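PDB 4R38: blue-light-activated histidine kinase 2 from Erythrobacter litoralis HTCC2594, which is a photosensitive histidine kinase that senses blue light through a flavin-binding LOV domain, the part described here, and is involved in light-enhanced bacterial virulence. Local coordinates for residues P23-I28 and Y40-F45; Q33-L38 and G58-F63; G66-P71 and Y92-D97. All blocks are in the same frame, centred on the assembly; numbering follows the deposited sequence.

Interaction 1 of 3, residues P23-I28 and Y40-F45; sequences PFSLTI and YVNRAF. With RBF (riboflavin), chain E.
A single side-chain amide, that of Asn42, bonds to Phe24, Leu26 and Phe45 where the strand ending at Val41 gives way to a helix. Its ND2 donates to Phe24 O at 2.8 Å, almost straight and within the amide plane, while OD1 accepts from Leu26 N (3.1 Å). Asn42 is the N-cap of helix 43-49, its OD1 also accepting from Phe45 N. The two donors reach OD1 from opposite faces of the amide. With CG between the backbone N and carbonyl carbon (chi1 65°), the amide sits between the two chains, OD1 within reach of Phe45 N on its own segment and Leu26 N across the contact. Ahead of this cap the segments form the antiparallel hairpin 25-30/38-41 at the edge of the PAS sheet: Thr27 and Val41 are a non-hydrogen-bonded pair, Ile28 and Tyr40 a hydrogen-bonded one with Ile28 N 3.0 Å from Tyr40 O. Thr27 CG2 comes to 3.4 Å from Phe45 CD1 and also touches Val41 CG1, which sits over one face of the Phe45 ring. Ser25 OG lies at that ring's edge and is bonded to Gln124. Thr27 OG1, likewise tied to Gln124, stands 3.3 Å from riboflavin C6.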
loop_
_atom_site.group_PDB
_atom_site.type_symbol
_atom_site.label_atom_id
_atom_site.label_comp_id
_atom_site.label_asym_id
_atom_site.label_seq_id
_atom_site.Cartn_x
_atom_site.Cartn_y
_atom_site.Cartn_z
ATOM N N PRO A 23 6.617 -14.912 1.181
ATOM C CA PRO A 23 5.387 -15.415 1.813
ATOM C C PRO A 23 4.548 -14.333 2.484
ATOM O O PRO A 23 3.933 -14.562 3.537
ATOM C CB PRO A 23 5.932 -16.383 2.876
ATOM C CG PRO A 23 7.229 -15.790 3.249
ATOM C CD PRO A 23 7.814 -15.288 1.965
ATOM N N PHE A 24 4.520 -13.157 1.870
ATOM C CA PHE A 24 3.737 -12.063 2.377
ATOM C C PHE A 24 3.632 -11.022 1.280
ATOM O O PHE A 24 4.532 -10.868 0.450
ATOM C CB PHE A 24 4.342 -11.473 3.650
ATOM C CG PHE A 24 5.822 -11.228 3.569
ATOM C CD1 PHE A 24 6.320 -10.059 3.008
ATOM C CD2 PHE A 24 6.724 -12.157 4.082
ATOM C CE1 PHE A 24 7.705 -9.828 2.940
ATOM C CE2 PHE A 24 8.105 -11.937 4.024
ATOM C CZ PHE A 24 8.596 -10.771 3.455
ATOM N N SER A 25 2.500 -10.342 1.272
ATOM C CA SER A 25 2.207 -9.292 0.286
ATOM C C SER A 25 3.190 -8.148 0.476
ATOM O O SER A 25 3.400 -7.662 1.591
ATOM C CB SER A 25 0.769 -8.806 0.469
ATOM O OG SER A 25 0.442 -7.717 -0.417
ATOM N N LEU A 26 3.835 -7.754 -0.616
ATOM C CA LEU A 26 4.791 -6.663 -0.592
ATOM C C LEU A 26 4.580 -5.780 -1.807
ATOM O O LEU A 26 4.258 -6.274 -2.890
ATOM C CB LEU A 26 6.207 -7.224 -0.571
ATOM C CG LEU A 26 7.346 -6.200 -0.403
ATOM C CD1 LEU A 26 8.436 -6.749 0.504
ATOM C CD2 LEU A 26 7.897 -5.809 -1.755
ATOM N N THR A 27 4.744 -4.473 -1.594
ATOM C CA THR A 27 4.554 -3.465 -2.625
ATOM C C THR A 27 5.658 -2.426 -2.502
ATOM O O THR A 27 6.177 -2.185 -1.414
ATOM C CB THR A 27 3.226 -2.733 -2.451
ATOM O OG1 THR A 27 3.210 -2.076 -1.175
ATOM C CG2 THR A 27 2.037 -3.698 -2.551
ATOM N N ILE A 28 6.047 -1.823 -3.622
ATOM C CA ILE A 28 7.017 -0.743 -3.593
ATOM C C ILE A 28 6.413 0.351 -4.456
ATOM O O ILE A 28 5.884 0.043 -5.518
ATOM C CB ILE A 28 8.373 -1.153 -4.185
ATOM C CG1 ILE A 28 9.021 -2.293 -3.358
ATOM C CG2 ILE A 28 9.343 0.027 -4.263
ATOM C CD1 ILE A 28 10.199 -2.923 -4.031
ATOM N N TYR A 40 6.021 -2.029 -8.178
ATOM C CA TYR A 40 6.185 -3.463 -7.949
ATOM C C TYR A 40 5.184 -3.969 -6.924
ATOM O O TYR A 40 4.931 -3.317 -5.912
ATOM C CB TYR A 40 7.588 -3.770 -7.423
ATOM C CG TYR A 40 7.800 -5.237 -7.092
ATOM C CD1 TYR A 40 8.229 -6.131 -8.064
ATOM C CD2 TYR A 40 7.511 -5.718 -5.826
ATOM C CE1 TYR A 40 8.402 -7.474 -7.771
ATOM C CE2 TYR A 40 7.677 -7.060 -5.520
ATOM C CZ TYR A 40 8.108 -7.924 -6.490
ATOM O OH TYR A 40 8.254 -9.250 -6.178
ATOM N N VAL A 41 4.614 -5.134 -7.200
ATOM C CA VAL A 41 3.840 -5.880 -6.213
ATOM C C VAL A 41 4.262 -7.325 -6.450
ATOM O O VAL A 41 4.721 -7.662 -7.550
ATOM C CB VAL A 41 2.299 -5.699 -6.359
ATOM C CG1 VAL A 41 1.938 -4.225 -6.325
ATOM C CG2 VAL A 41 1.757 -6.360 -7.637
ATOM N N ASN A 42 4.126 -8.173 -5.436
ATOM C CA ASN A 42 4.391 -9.581 -5.632
ATOM C C ASN A 42 3.122 -10.436 -5.746
ATOM O O ASN A 42 1.985 -9.958 -5.675
ATOM C CB ASN A 42 5.297 -10.113 -4.516
ATOM C CG ASN A 42 4.656 -10.077 -3.147
ATOM O OD1 ASN A 42 3.514 -9.657 -2.983
ATOM N ND2 ASN A 42 5.419 -10.531 -2.134
ATOM N N ARG A 43 3.348 -11.731 -5.927
ATOM C CA ARG A 43 2.252 -12.666 -6.107
ATOM C C ARG A 43 1.336 -12.695 -4.886
ATOM O O ARG A 43 0.138 -12.874 -5.024
ATOM C CB ARG A 43 2.822 -14.066 -6.376
ATOM C CG ARG A 43 1.767 -15.084 -6.723
ATOM C CD ARG A 43 2.381 -16.455 -6.999
ATOM N NE ARG A 43 1.341 -17.464 -7.195
ATOM C CZ ARG A 43 1.566 -18.770 -7.311
ATOM N NH1 ARG A 43 2.804 -19.250 -7.252
ATOM N NH2 ARG A 43 0.542 -19.600 -7.484
ATOM N N ALA A 44 1.890 -12.559 -3.682
ATOM C CA ALA A 44 1.047 -12.541 -2.475
ATOM C C ALA A 44 0.074 -11.353 -2.474
ATOM O O ALA A 44 -1.046 -11.461 -1.972
ATOM C CB ALA A 44 1.915 -12.520 -1.200
ATOM N N PHE A 45 0.500 -10.218 -3.023
ATOM C CA PHE A 45 -0.380 -9.065 -3.156
ATOM C C PHE A 45 -1.511 -9.381 -4.109
ATOM O O PHE A 45 -2.645 -9.085 -3.815
ATOM C CB PHE A 45 0.375 -7.857 -3.673
ATOM C CG PHE A 45 -0.479 -6.639 -3.879
ATOM C CD1 PHE A 45 -0.641 -5.717 -2.854
ATOM C CD2 PHE A 45 -1.124 -6.427 -5.085
ATOM C CE1 PHE A 45 -1.412 -4.583 -3.042
ATOM C CE2 PHE A 45 -1.893 -5.298 -5.285
ATOM C CZ PHE A 45 -2.045 -4.375 -4.261
HETATM N N1 RBF E . -3.362 1.973 1.096
HETATM C C2 RBF E . -4.304 0.999 1.201
HETATM O O2 RBF E . -5.472 1.300 1.363
HETATM N N3 RBF E . -3.923 -0.312 1.132
HETATM C C4 RBF E . -2.650 -0.680 0.869
HETATM O O4 RBF E . -2.328 -1.889 0.805
HETATM C C4A RBF E . -1.655 0.312 0.683
HETATM N N5 RBF E . -0.364 0.024 0.372
HETATM C C5A RBF E . 0.536 1.006 0.194
HETATM C C6 RBF E . 1.899 0.734 -0.113
HETATM C C7 RBF E . 2.826 1.755 -0.314
HETATM C C7M RBF E . 4.280 1.329 -0.640
HETATM C C8 RBF E . 2.420 3.083 -0.185
HETATM C C8M RBF E . 3.350 4.285 -0.359
HETATM C C9 RBF E . 1.119 3.366 0.124
HETATM C C9A RBF E . 0.139 2.351 0.329
HETATM N N10 RBF E . -1.175 2.691 0.605
HETATM C C10 RBF E . -2.097 1.672 0.796
HETATM C "C1'" RBF E . -1.622 4.066 0.833
HETATM C "C2'" RBF E . -2.186 4.825 -0.363
HETATM O "O2'" RBF E . -1.443 4.494 -1.465
HETATM C "C3'" RBF E . -2.102 6.322 -0.083
HETATM O "O3'" RBF E . -0.761 6.711 0.024
HETATM C "C4'" RBF E . -2.810 6.699 1.216
HETATM O "O4'" RBF E . -4.172 6.359 1.170
HETATM C "C5'" RBF E . -2.679 8.192 1.489
HETATM O "O5'" RBF E . -3.227 8.935 0.413
#

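Interaction 2 of 3, residues Q33-L38 and G58-F63; sequences QDDEPL and GRNCRF. With RBF (riboflavin), chain E.
Asn60 and the Asp35 backbone meet through a short bond, ND2 to Asp35 O (2.7 Å), with the oxygen in the amide plane although the donor stands above the carbonyl plane. CG trans to the backbone N (chi1 -172°) directs the amide between loop and ligand: OD1 takes the hydroxyl of riboflavin O2' at 2.8 Å and, in an Asx turn, accepts from Arg62 N on a lone pair. The compact part continues at Leu38, whose N reaches Arg59 O at 3.0 Å in a near-linear bond and whose O accepts from Gly58 N; its CD1 touches Cys61 SG and the edge of the Phe63 ring.

The other side is wet. Arg62 NH1 makes a salt bridge to the syn side of Asp35 OD1 (2.9 Å), and NH2 donates to riboflavin O5', both partners at the guanidinium edge. Asn60 OD1 lies over the centre of that group, 3.4 Å above it. Waters link Asp35, Glu36, Asn60 and Arg62; one also meets riboflavin O3', another bridges Glu36 O, Cys61 N and riboflavin O2'. Cys61 SG stands 3.4 Å from riboflavin N5, unattached here; this cysteine, flanked by ribityl-binding Asn60 and Arg62, is the flavin-adduct site typical of LOV photosensors.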
loop_
_atom_site.group_PDB
_atom_site.type_symbol
_atom_site.label_atom_id
_atom_site.label_comp_id
_atom_site.label_asym_id
_atom_site.label_seq_id
_atom_site.Cartn_x
_atom_site.Cartn_y
_atom_site.Cartn_z
ATOM N N GLN A 33 7.206 10.177 -8.005
ATOM C CA GLN A 33 6.360 10.325 -9.200
ATOM C C GLN A 33 4.958 10.789 -8.855
ATOM O O GLN A 33 4.441 10.509 -7.779
ATOM C CB GLN A 33 6.238 9.015 -9.978
ATOM C CG GLN A 33 7.512 8.608 -10.707
ATOM C CD GLN A 33 7.307 7.380 -11.570
ATOM O OE1 GLN A 33 6.426 7.351 -12.424
ATOM N NE2 GLN A 33 8.122 6.357 -11.349
ATOM N N ASP A 34 4.319 11.479 -9.793
ATOM C CA ASP A 34 2.985 11.966 -9.566
ATOM C C ASP A 34 2.019 10.866 -9.095
ATOM O O ASP A 34 1.835 9.851 -9.755
ATOM C CB ASP A 34 2.460 12.608 -10.836
ATOM C CG ASP A 34 1.128 13.258 -10.626
ATOM O OD1 ASP A 34 1.103 14.424 -10.178
ATOM O OD2 ASP A 34 0.108 12.591 -10.888
ATOM N N ASP A 35 1.418 11.113 -7.938
ATOM C CA ASP A 35 0.409 10.242 -7.320
ATOM C C ASP A 35 0.988 8.943 -6.758
ATOM O O ASP A 35 0.238 8.003 -6.503
ATOM C CB ASP A 35 -0.757 9.928 -8.258
ATOM C CG ASP A 35 -2.080 9.659 -7.485
ATOM O OD1 ASP A 35 -2.232 10.193 -6.365
ATOM O OD2 ASP A 35 -2.951 8.910 -7.983
ATOM N N GLU A 36 2.303 8.907 -6.564
ATOM C CA GLU A 36 2.961 7.808 -5.837
ATOM C C GLU A 36 2.548 6.421 -6.338
ATOM O O GLU A 36 2.005 5.610 -5.568
ATOM C CB GLU A 36 2.606 7.899 -4.356
ATOM C CG GLU A 36 2.999 9.186 -3.705
ATOM C CD GLU A 36 1.951 10.255 -3.879
ATOM O OE1 GLU A 36 0.733 9.954 -3.699
ATOM O OE2 GLU A 36 2.341 11.398 -4.207
ATOM N N PRO A 37 2.775 6.151 -7.628
ATOM C CA PRO A 37 2.372 4.899 -8.268
ATOM C C PRO A 37 3.121 3.713 -7.738
ATOM O O PRO A 37 4.306 3.816 -7.452
ATOM C CB PRO A 37 2.784 5.104 -9.722
ATOM C CG PRO A 37 3.958 6.015 -9.612
ATOM C CD PRO A 37 3.499 7.009 -8.575
ATOM N N LEU A 38 2.439 2.590 -7.665
ATOM C CA LEU A 38 3.111 1.315 -7.445
ATOM C C LEU A 38 4.031 0.998 -8.621
ATOM O O LEU A 38 3.647 1.167 -9.766
ATOM C CB LEU A 38 2.090 0.195 -7.341
ATOM C CG LEU A 38 1.270 0.185 -6.062
ATOM C CD1 LEU A 38 0.126 -0.819 -6.182
ATOM C CD2 LEU A 38 2.118 -0.109 -4.857
ATOM N N GLY A 58 1.648 1.245 -11.794
ATOM C CA GLY A 58 1.420 2.562 -12.369
ATOM C C GLY A 58 0.302 3.342 -11.687
ATOM O O GLY A 58 0.058 4.507 -12.046
ATOM N N ARG A 59 -0.389 2.710 -10.726
ATOM C CA ARG A 59 -1.511 3.317 -9.997
ATOM C C ARG A 59 -1.196 3.453 -8.509
ATOM O O ARG A 59 -0.500 2.602 -7.949
ATOM C CB ARG A 59 -2.781 2.454 -10.160
ATOM C CG ARG A 59 -3.368 2.430 -11.585
ATOM C CD ARG A 59 -4.383 1.280 -11.787
ATOM N NE ARG A 59 -5.645 1.502 -11.080
ATOM C CZ ARG A 59 -6.531 0.551 -10.778
ATOM N NH1 ARG A 59 -6.317 -0.722 -11.099
ATOM N NH2 ARG A 59 -7.641 0.877 -10.135
ATOM N N ASN A 60 -1.692 4.506 -7.870
ATOM C CA ASN A 60 -1.628 4.635 -6.407
ATOM C C ASN A 60 -2.445 3.543 -5.723
ATOM O O ASN A 60 -3.556 3.252 -6.131
ATOM C CB ASN A 60 -2.164 5.991 -5.982
ATOM C CG ASN A 60 -1.957 6.273 -4.519
ATOM O OD1 ASN A 60 -2.671 5.740 -3.653
ATOM N ND2 ASN A 60 -1.004 7.129 -4.225
ATOM N N CYS A 61 -1.883 2.939 -4.676
ATOM C CA CYS A 61 -2.533 1.812 -4.007
ATOM C C CYS A 61 -3.919 2.105 -3.426
ATOM O O CYS A 61 -4.595 1.173 -2.965
ATOM C CB CYS A 61 -1.634 1.275 -2.889
ATOM S SG CYS A 61 -1.826 -0.522 -2.614
ATOM N N ARG A 62 -4.374 3.370 -3.439
ATOM C CA ARG A 62 -5.652 3.675 -2.814
ATOM C C ARG A 62 -6.862 3.129 -3.581
ATOM O O ARG A 62 -7.977 3.260 -3.111
ATOM C CB ARG A 62 -5.866 5.189 -2.593
ATOM C CG ARG A 62 -6.029 6.007 -3.852
ATOM C CD ARG A 62 -6.337 7.471 -3.513
ATOM N NE ARG A 62 -5.275 8.132 -2.745
ATOM C CZ ARG A 62 -4.240 8.780 -3.286
ATOM N NH1 ARG A 62 -4.091 8.846 -4.606
ATOM N NH2 ARG A 62 -3.320 9.325 -2.499
ATOM N N PHE A 63 -6.648 2.514 -4.744
ATOM C CA PHE A 63 -7.761 1.847 -5.435
ATOM C C PHE A 63 -8.334 0.722 -4.548
ATOM O O PHE A 63 -9.422 0.213 -4.801
ATOM C CB PHE A 63 -7.302 1.283 -6.787
ATOM C CG PHE A 63 -6.197 0.266 -6.674
ATOM C CD1 PHE A 63 -6.480 -1.061 -6.388
ATOM C CD2 PHE A 63 -4.881 0.642 -6.830
ATOM C CE1 PHE A 63 -5.484 -1.982 -6.274
ATOM C CE2 PHE A 63 -3.863 -0.287 -6.718
ATOM C CZ PHE A 63 -4.171 -1.602 -6.428
HETATM N N1 RBF E . -3.362 1.973 1.096
HETATM C C2 RBF E . -4.304 0.999 1.201
HETATM O O2 RBF E . -5.472 1.300 1.363
HETATM N N3 RBF E . -3.923 -0.312 1.132
HETATM C C4 RBF E . -2.650 -0.680 0.869
HETATM O O4 RBF E . -2.328 -1.889 0.805
HETATM C C4A RBF E . -1.655 0.312 0.683
HETATM N N5 RBF E . -0.364 0.024 0.372
HETATM C C5A RBF E . 0.536 1.006 0.194
HETATM C C6 RBF E . 1.899 0.734 -0.113
HETATM C C7 RBF E . 2.826 1.755 -0.314
HETATM C C7M RBF E . 4.280 1.329 -0.640
HETATM C C8 RBF E . 2.420 3.083 -0.185
HETATM C C8M RBF E . 3.350 4.285 -0.359
HETATM C C9 RBF E . 1.119 3.366 0.124
HETATM C C9A RBF E . 0.139 2.351 0.329
HETATM N N10 RBF E . -1.175 2.691 0.605
HETATM C C10 RBF E . -2.097 1.672 0.796
HETATM C "C1'" RBF E . -1.622 4.066 0.833
HETATM C "C2'" RBF E . -2.186 4.825 -0.363
HETATM O "O2'" RBF E . -1.443 4.494 -1.465
HETATM C "C3'" RBF E . -2.102 6.322 -0.083
HETATM O "O3'" RBF E . -0.761 6.711 0.024
HETATM C "C4'" RBF E . -2.810 6.699 1.216
HETATM O "O4'" RBF E . -4.172 6.359 1.170
HETATM C "C5'" RBF E . -2.679 8.192 1.489
HETATM O "O5'" RBF E . -3.227 8.935 0.413
HETATM O O HOH W 1 -1.500 10.958 -4.072
HETATM O O HOH W 2 -2.723 6.580 -9.622
HETATM O O HOH W 3 -5.479 7.647 -6.936
HETATM O O HOH W 4 0.682 4.012 -3.664
HETATM O O HOH W 5 -0.258 8.747 -1.565
#

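Interaction 3 of 3, residues G66-P71 and Y92-D97; sequences GEKTDP and YNYRAD. With RBF (riboflavin), chain E.
Thr69 and Tyr92 approach most closely, CA to CA 5.0 Å, where a type I turn from Gly66 to Thr69 lies against the end of strand 87-94 with no strand pairing between them. In PAS-fold terms, this joins the loop leading into helix 71-82 to an outermost strand of the antiparallel sheet. Thr69 OG1 donates to Tyr92 O at 2.7 Å and accepts from Gly66 N in an almost straight bond (177°). The turn is closed by Thr69 N bonding to Gly66 O; the hydroxyl braces it a second time and ties it to the strand. With OG1 opposite the carbonyl carbon (chi1 -62°), the hydroxyl can serve both partners. A water adds a second link, accepting from Asp70 N and from Tyr92 N.

The Tyr94 ring lies against the turn, its CE2 3.3 Å from Gly66 CA, close packing against a residue that has no side chain. Its hydroxyl accepts from Lys68 N at 3.1 Å, that nitrogen lying at the ring edge. Lys68 then runs extended alongside Tyr92, both side chains pointing the same way, with CB 3.8 Å from Tyr92 CD2 and CD near CE2. The Tyr92 ring also meets Trp102 edge-to-face.

Asn93, between the tyrosines in sequence, leaves the strand away from the turn and reaches the flavin. Its ND2 donates to Tyr92 O, steeply above the carbonyl plane, and to riboflavin O2, while Asn103 ND2 bonds to OD1. That oxygen also receives riboflavin N3 at 2.9 Å, with an N-H...O angle of 168°.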
loop_
_atom_site.group_PDB
_atom_site.type_symbol
_atom_site.label_atom_id
_atom_site.label_comp_id
_atom_site.label_asym_id
_atom_site.label_seq_id
_atom_site.Cartn_x
_atom_site.Cartn_y
_atom_site.Cartn_z
ATOM N N GLY A 66 -12.265 2.371 -0.015
ATOM C CA GLY A 66 -13.643 2.626 -0.379
ATOM C C GLY A 66 -14.435 3.348 0.685
ATOM O O GLY A 66 -13.880 4.026 1.548
ATOM N N GLU A 67 -15.750 3.149 0.629
ATOM C CA GLU A 67 -16.687 3.960 1.363
ATOM C C GLU A 67 -16.454 3.878 2.878
ATOM O O GLU A 67 -16.627 4.869 3.588
ATOM C CB GLU A 67 -18.126 3.537 0.980
ATOM C CG GLU A 67 -18.490 3.781 -0.513
ATOM C CD GLU A 67 -17.483 3.186 -1.533
ATOM O OE1 GLU A 67 -16.887 2.104 -1.270
ATOM O OE2 GLU A 67 -17.274 3.821 -2.597
ATOM N N LYS A 68 -16.039 2.714 3.367
ATOM C CA LYS A 68 -15.856 2.510 4.808
ATOM C C LYS A 68 -14.454 2.869 5.329
ATOM O O LYS A 68 -14.210 2.862 6.533
ATOM C CB LYS A 68 -16.181 1.058 5.173
ATOM C CG LYS A 68 -17.626 0.639 4.895
ATOM C CD LYS A 68 -17.833 -0.815 5.313
ATOM C CE LYS A 68 -19.266 -1.296 5.096
ATOM N NZ LYS A 68 -19.419 -2.722 5.512
ATOM N N THR A 69 -13.538 3.210 4.428
ATOM C CA THR A 69 -12.169 3.542 4.805
ATOM C C THR A 69 -12.122 4.803 5.658
ATOM O O THR A 69 -12.681 5.840 5.292
ATOM C CB THR A 69 -11.343 3.742 3.542
ATOM O OG1 THR A 69 -11.330 2.517 2.795
ATOM C CG2 THR A 69 -9.933 4.174 3.865
ATOM N N ASP A 70 -11.473 4.698 6.804
ATOM C CA ASP A 70 -11.411 5.792 7.763
ATOM C C ASP A 70 -10.543 6.940 7.252
ATOM O O ASP A 70 -9.395 6.720 6.900
ATOM C CB ASP A 70 -10.778 5.274 9.053
ATOM C CG ASP A 70 -10.803 6.303 10.158
ATOM O OD1 ASP A 70 -11.885 6.543 10.711
ATOM O OD2 ASP A 70 -9.753 6.869 10.498
ATOM N N PRO A 71 -11.063 8.178 7.243
ATOM C CA PRO A 71 -10.218 9.274 6.739
ATOM C C PRO A 71 -9.045 9.646 7.647
ATOM O O PRO A 71 -7.998 10.094 7.140
ATOM C CB PRO A 71 -11.189 10.455 6.612
ATOM C CG PRO A 71 -12.332 10.123 7.506
ATOM C CD PRO A 71 -12.439 8.614 7.501
ATOM N N TYR A 92 -9.492 -0.317 6.192
ATOM C CA TYR A 92 -10.474 -1.117 5.470
ATOM C C TYR A 92 -10.285 -1.005 3.965
ATOM O O TYR A 92 -10.276 0.088 3.400
ATOM C CB TYR A 92 -11.894 -0.700 5.851
ATOM C CG TYR A 92 -12.934 -1.772 5.572
ATOM C CD1 TYR A 92 -13.129 -2.821 6.464
ATOM C CD2 TYR A 92 -13.713 -1.741 4.419
ATOM C CE1 TYR A 92 -14.082 -3.799 6.223
ATOM C CE2 TYR A 92 -14.660 -2.734 4.162
ATOM C CZ TYR A 92 -14.844 -3.747 5.074
ATOM O OH TYR A 92 -15.783 -4.730 4.834
ATOM N N ASN A 93 -10.144 -2.152 3.326
ATOM C CA ASN A 93 -9.852 -2.225 1.909
ATOM C C ASN A 93 -10.871 -3.160 1.284
ATOM O O ASN A 93 -11.635 -3.826 1.997
ATOM C CB ASN A 93 -8.454 -2.778 1.638
ATOM C CG ASN A 93 -7.313 -1.721 1.701
ATOM O OD1 ASN A 93 -6.157 -2.077 1.492
ATOM N ND2 ASN A 93 -7.641 -0.449 1.981
ATOM N N TYR A 94 -10.849 -3.227 -0.044
ATOM C CA TYR A 94 -11.800 -4.009 -0.800
ATOM C C TYR A 94 -11.043 -4.788 -1.855
ATOM O O TYR A 94 -10.198 -4.236 -2.560
ATOM C CB TYR A 94 -12.809 -3.073 -1.488
ATOM C CG TYR A 94 -13.667 -2.279 -0.518
ATOM C CD1 TYR A 94 -14.929 -2.719 -0.163
ATOM C CD2 TYR A 94 -13.191 -1.100 0.061
ATOM C CE1 TYR A 94 -15.739 -1.986 0.728
ATOM C CE2 TYR A 94 -13.970 -0.365 0.946
ATOM C CZ TYR A 94 -15.250 -0.817 1.280
ATOM O OH TYR A 94 -16.017 -0.103 2.160
ATOM N N ARG A 95 -11.321 -6.087 -1.956
ATOM C CA ARG A 95 -10.734 -6.872 -3.019
ATOM C C ARG A 95 -11.383 -6.525 -4.355
ATOM O O ARG A 95 -12.346 -5.739 -4.418
ATOM C CB ARG A 95 -10.859 -8.379 -2.723
ATOM C CG ARG A 95 -10.393 -8.765 -1.318
ATOM C CD ARG A 95 -10.399 -10.300 -1.084
ATOM N NE ARG A 95 -10.608 -10.616 0.332
ATOM C CZ ARG A 95 -9.639 -10.673 1.248
ATOM N NH1 ARG A 95 -8.383 -10.452 0.926
ATOM N NH2 ARG A 95 -9.940 -10.933 2.505
ATOM N N ALA A 96 -10.840 -7.082 -5.426
ATOM C CA ALA A 96 -11.352 -6.825 -6.766
ATOM C C ALA A 96 -12.794 -7.291 -6.925
ATOM O O ALA A 96 -13.540 -6.719 -7.705
ATOM C CB ALA A 96 -10.468 -7.502 -7.792
ATOM N N ASP A 97 -13.181 -8.334 -6.190
ATOM C CA ASP A 97 -14.555 -8.824 -6.243
ATOM C C ASP A 97 -15.439 -8.039 -5.289
ATOM O O ASP A 97 -16.611 -8.353 -5.119
ATOM C CB ASP A 97 -14.630 -10.328 -5.928
ATOM C CG ASP A 97 -14.243 -10.670 -4.488
ATOM O OD1 ASP A 97 -14.122 -9.764 -3.637
ATOM O OD2 ASP A 97 -14.078 -11.874 -4.200
HETATM N N1 RBF E . -3.362 1.973 1.096
HETATM C C2 RBF E . -4.304 0.999 1.201
HETATM O O2 RBF E . -5.472 1.300 1.363
HETATM N N3 RBF E . -3.923 -0.312 1.132
HETATM C C4 RBF E . -2.650 -0.680 0.869
HETATM O O4 RBF E . -2.328 -1.889 0.805
HETATM C C4A RBF E . -1.655 0.312 0.683
HETATM N N5 RBF E . -0.364 0.024 0.372
HETATM C C5A RBF E . 0.536 1.006 0.194
HETATM C C6 RBF E . 1.899 0.734 -0.113
HETATM C C7 RBF E . 2.826 1.755 -0.314
HETATM C C7M RBF E . 4.280 1.329 -0.640
HETATM C C8 RBF E . 2.420 3.083 -0.185
HETATM C C8M RBF E . 3.350 4.285 -0.359
HETATM C C9 RBF E . 1.119 3.366 0.124
HETATM C C9A RBF E . 0.139 2.351 0.329
HETATM N N10 RBF E . -1.175 2.691 0.605
HETATM C C10 RBF E . -2.097 1.672 0.796
HETATM C "C1'" RBF E . -1.622 4.066 0.833
HETATM C "C2'" RBF E . -2.186 4.825 -0.363
HETATM O "O2'" RBF E . -1.443 4.494 -1.465
HETATM C "C3'" RBF E . -2.102 6.322 -0.083
HETATM O "O3'" RBF E . -0.761 6.711 0.024
HETATM C "C4'" RBF E . -2.810 6.699 1.216
HETATM O "O4'" RBF E . -4.172 6.359 1.170
HETATM C "C5'" RBF E . -2.679 8.192 1.489
HETATM O "O5'" RBF E . -3.227 8.935 0.413
HETATM O O HOH W 6 -10.379 2.135 7.717
#

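All three interactions reach the same riboflavin at different places: interaction 1 lies beside the dimethylbenzene end of the ring system, interaction 2 holds the ribityl chain and faces N5, and interaction 3 reads the pyrimidine edge. Interactions 1 and 2 have centres 15 Å apart yet touch directly. Thr27 CB meets Leu38 CD2 at 3.7 Å, and Phe45 packs on both Cys61 and Phe63, its CE1 being 4.1 Å from Cys61 SG. Interaction 3 is more separate, its nearest atoms about 7 Å from those of interaction 1; with interaction 2, whose centre is 16 Å away, it is connected through the sequence between Phe63 and Gly66 and through the ligand.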